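Long-range contact in DNA polymerase sliding clamp 2 (Sulfolobus tokodaii, PDB 3AIZ), which forms part of a ring-shaped sliding clamp that encircles DNA and tethers DNA polymerase and other processing proteins to it during replication: residues F36-T41 / D123-P128. Sequence-based numbering, arbitrary orientation.
Sequences FSRYLT and DQLTEP
D123 meets both F36 and R38, whose side chains point from strand 34-40 toward segment 123-128. The D123 carbonyl O lies at the edge of the F36 ring, near the ring plane and 3.4 Å from F36 CE2, while the D123 carboxylate turns to R38. With CG anti to the backbone N (chi1 178°), D123 forms a salt bridge from D123 OD2 to R38 NE at 3.4 Å, the guanidinium and carboxylate planes only 15° apart. At Q124 the side chain points away and the backbone makes the contact: the Q124 carbonyl O accepts two weak, bent hydrogen bonds, from R38 NE at 3.1 Å and from R38 NH2 at 3.0 Å, sharing the guanidinium with D123. L125 bridges F36 and R38, lying across both. L125 CB packs 3.8 Å from F36 CE2, L125 CD2 lies over a face of the F36 ring, and L125 CD1 reaches the aliphatic part of R38, 3.5 Å from R38 CG. T126 then passes across the guanidinium, T126 N 4.0 Å above the plane of that R38 group. E127 turns from segment 36-41 to form a salt bridge with K51. The segment 123-128 belongs to the connector between the two domains of the clamp subunit; here it runs over strand 34-40, with L125 and E127 also touching I49 on the adjacent antiparallel strand 46-53.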
ATOM      1  N   PHE A  36      -5.346  36.258  18.861  1.00 38.67           N
ATOM      2  CA  PHE A  36      -6.407  35.369  19.308  1.00 38.94           C
ATOM      3  C   PHE A  36      -7.608  35.346  18.375  1.00 42.88           C
ATOM      4  O   PHE A  36      -7.841  36.283  17.614  1.00 43.58           O
ATOM      5  CB  PHE A  36      -6.862  35.746  20.718  1.00 41.20           C
ATOM      6  CG  PHE A  36      -7.663  37.014  20.778  1.00 43.31           C
ATOM      7  CD1 PHE A  36      -7.052  38.224  21.060  1.00 39.87           C
ATOM      8  CD2 PHE A  36      -9.030  36.996  20.554  1.00 41.38           C
ATOM      9  CE1 PHE A  36      -7.789  39.390  21.117  1.00 42.89           C
ATOM     10  CE2 PHE A  36      -9.771  38.160  20.610  1.00 44.84           C
ATOM     11  CZ  PHE A  36      -9.149  39.357  20.891  1.00 44.19           C
ATOM     12  N   SER A  37      -8.366  34.260  18.451  1.00 43.59           N
ATOM     13  CA  SER A  37      -9.606  34.120  17.707  1.00 43.44           C
ATOM     14  C   SER A  37     -10.641  33.471  18.614  1.00 42.05           C
ATOM     15  O   SER A  37     -10.346  32.488  19.291  1.00 41.73           O
ATOM     16  CB  SER A  37      -9.386  33.264  16.461  1.00 41.25           C
ATOM     17  OG  SER A  37     -10.580  33.148  15.708  1.00 53.28           O
ATOM     18  N   ARG A  38     -11.846  34.027  18.642  1.00 43.50           N
ATOM     19  CA  ARG A  38     -12.896  33.486  19.495  1.00 42.77           C
ATOM     20  C   ARG A  38     -14.257  33.532  18.814  1.00 43.95           C
ATOM     21  O   ARG A  38     -14.671  34.565  18.290  1.00 53.90           O
ATOM     22  CB  ARG A  38     -12.942  34.225  20.838  1.00 44.74           C
ATOM     23  CG  ARG A  38     -13.544  35.624  20.783  1.00 51.91           C
ATOM     24  CD  ARG A  38     -14.975  35.631  21.306  1.00 56.31           C
ATOM     25  NE  ARG A  38     -15.547  36.976  21.332  1.00 65.30           N
ATOM     26  CZ  ARG A  38     -16.736  37.273  21.846  1.00 65.12           C
ATOM     27  NH1 ARG A  38     -17.485  36.321  22.384  1.00 58.84           N
ATOM     28  NH2 ARG A  38     -17.177  38.525  21.827  1.00 62.65           N
ATOM     29  N   TYR A  39     -14.945  32.397  18.817  1.00 43.83           N
ATOM     30  CA  TYR A  39     -16.298  32.329  18.287  1.00 44.98           C
ATOM     31  C   TYR A  39     -17.186  31.531  19.226  1.00 40.43           C
ATOM     32  O   TYR A  39     -16.706  30.722  20.022  1.00 37.20           O
ATOM     33  CB  TYR A  39     -16.312  31.713  16.887  1.00 43.55           C
ATOM     34  CG  TYR A  39     -15.885  30.269  16.854  1.00 41.35           C
ATOM     35  CD1 TYR A  39     -14.542  29.923  16.874  1.00 43.08           C
ATOM     36  CD2 TYR A  39     -16.824  29.247  16.802  1.00 44.61           C
ATOM     37  CE1 TYR A  39     -14.142  28.603  16.844  1.00 49.50           C
ATOM     38  CE2 TYR A  39     -16.436  27.922  16.771  1.00 51.36           C
ATOM     39  CZ  TYR A  39     -15.092  27.606  16.792  1.00 54.69           C
ATOM     40  OH  TYR A  39     -14.694  26.289  16.762  1.00 51.74           O
ATOM     41  N   LEU A  40     -18.486  31.768  19.124  1.00 43.44           N
ATOM     42  CA  LEU A  40     -19.459  31.130  19.992  1.00 40.13           C
ATOM     43  C   LEU A  40     -20.435  30.333  19.138  1.00 41.82           C
ATOM     44  O   LEU A  40     -21.087  30.886  18.254  1.00 49.38           O
ATOM     45  CB  LEU A  40     -20.198  32.201  20.793  1.00 38.93           C
ATOM     46  CG  LEU A  40     -21.199  31.789  21.869  1.00 46.22           C
ATOM     47  CD1 LEU A  40     -20.555  30.849  22.872  1.00 45.50           C
ATOM     48  CD2 LEU A  40     -21.738  33.030  22.564  1.00 50.08           C
ATOM     49  N   THR A  41     -20.520  29.031  19.387  1.00 38.13           N
ATOM     50  CA  THR A  41     -21.426  28.174  18.629  1.00 45.06           C
ATOM     51  C   THR A  41     -22.830  28.772  18.588  1.00 49.78           C
ATOM     52  O   THR A  41     -23.222  29.519  19.484  1.00 49.50           O
ATOM     53  CB  THR A  41     -21.493  26.751  19.214  1.00 43.02           C
ATOM     54  OG1 THR A  41     -21.925  26.812  20.579  1.00 41.45           O
ATOM     55  CG2 THR A  41     -20.128  26.078  19.146  1.00 40.63           C
ATOM     56  N   ASP A 123     -12.483  41.734  17.210  1.00 65.20           N
ATOM     57  CA  ASP A 123     -13.592  41.160  17.957  1.00 67.00           C
ATOM     58  C   ASP A 123     -13.167  40.942  19.403  1.00 68.14           C
ATOM     59  O   ASP A 123     -12.430  40.003  19.706  1.00 68.75           O
ATOM     60  CB  ASP A 123     -14.027  39.834  17.332  1.00 66.08           C
ATOM     61  CG  ASP A 123     -15.148  39.164  18.103  1.00 71.05           C
ATOM     62  OD1 ASP A 123     -15.969  39.887  18.707  1.00 70.19           O
ATOM     63  OD2 ASP A 123     -15.208  37.916  18.103  1.00 68.35           O
ATOM     64  N   GLN A 124     -13.631  41.816  20.293  1.00 69.59           N
ATOM     65  CA  GLN A 124     -13.232  41.778  21.698  1.00 67.99           C
ATOM     66  C   GLN A 124     -13.449  40.411  22.346  1.00 66.48           C
ATOM     67  O   GLN A 124     -14.471  39.759  22.128  1.00 65.36           O
ATOM     68  CB  GLN A 124     -13.963  42.862  22.492  1.00 63.25           C
ATOM     69  CG  GLN A 124     -13.622  44.279  22.060  1.00 65.63           C
ATOM     70  CD  GLN A 124     -12.167  44.632  22.306  1.00 71.27           C
ATOM     71  OE1 GLN A 124     -11.441  43.889  22.968  1.00 72.89           O
ATOM     72  NE2 GLN A 124     -11.736  45.773  21.777  1.00 73.03           N
ATOM     73  N   LEU A 125     -12.474  39.990  23.147  1.00 62.27           N
ATOM     74  CA  LEU A 125     -12.531  38.704  23.831  1.00 61.10           C
ATOM     75  C   LEU A 125     -13.335  38.816  25.124  1.00 62.34           C
ATOM     76  O   LEU A 125     -12.857  39.372  26.115  1.00 58.88           O
ATOM     77  CB  LEU A 125     -11.116  38.205  24.129  1.00 57.68           C
ATOM     78  CG  LEU A 125     -10.974  36.780  24.664  1.00 51.41           C
ATOM     79  CD1 LEU A 125     -11.673  35.803  23.738  1.00 49.82           C
ATOM     80  CD2 LEU A 125      -9.505  36.412  24.828  1.00 47.20           C
ATOM     81  N   THR A 126     -14.553  38.285  25.111  1.00 58.63           N
ATOM     82  CA  THR A 126     -15.445  38.398  26.259  1.00 58.27           C
ATOM     83  C   THR A 126     -15.625  37.067  26.986  1.00 54.47           C
ATOM     84  O   THR A 126     -16.658  36.411  26.851  1.00 49.01           O
ATOM     85  CB  THR A 126     -16.829  38.931  25.841  1.00 58.69           C
ATOM     86  OG1 THR A 126     -16.668  40.035  24.942  1.00 63.94           O
ATOM     87  CG2 THR A 126     -17.623  39.380  27.061  1.00 49.43           C
ATOM     88  N   GLU A 127     -14.616  36.674  27.758  1.00 51.63           N
ATOM     89  CA  GLU A 127     -14.700  35.465  28.570  1.00 48.35           C
ATOM     90  C   GLU A 127     -15.624  35.694  29.761  1.00 44.71           C
ATOM     91  O   GLU A 127     -15.660  36.789  30.320  1.00 50.27           O
ATOM     92  CB  GLU A 127     -13.314  35.050  29.074  1.00 46.87           C
ATOM     93  CG  GLU A 127     -12.285  34.787  27.986  1.00 48.25           C
ATOM     94  CD  GLU A 127     -10.981  34.237  28.541  1.00 51.96           C
ATOM     95  OE1 GLU A 127     -11.032  33.440  29.502  1.00 44.62           O
ATOM     96  OE2 GLU A 127      -9.904  34.598  28.017  1.00 54.51           O
ATOM     97  N   PRO A 128     -16.380  34.658  30.153  1.00 45.10           N
ATOM     98  CA  PRO A 128     -17.232  34.743  31.343  1.00 45.23           C
ATOM     99  C   PRO A 128     -16.415  35.116  32.577  1.00 46.73           C
ATOM    100  O   PRO A 128     -15.327  34.575  32.780  1.00 43.49           O
ATOM    101  CB  PRO A 128     -17.777  33.318  31.483  1.00 41.26           C
ATOM    102  CG  PRO A 128     -17.738  32.766  30.103  1.00 41.20           C
ATOM    103  CD  PRO A 128     -16.518  33.363  29.464  1.00 45.63           C
TER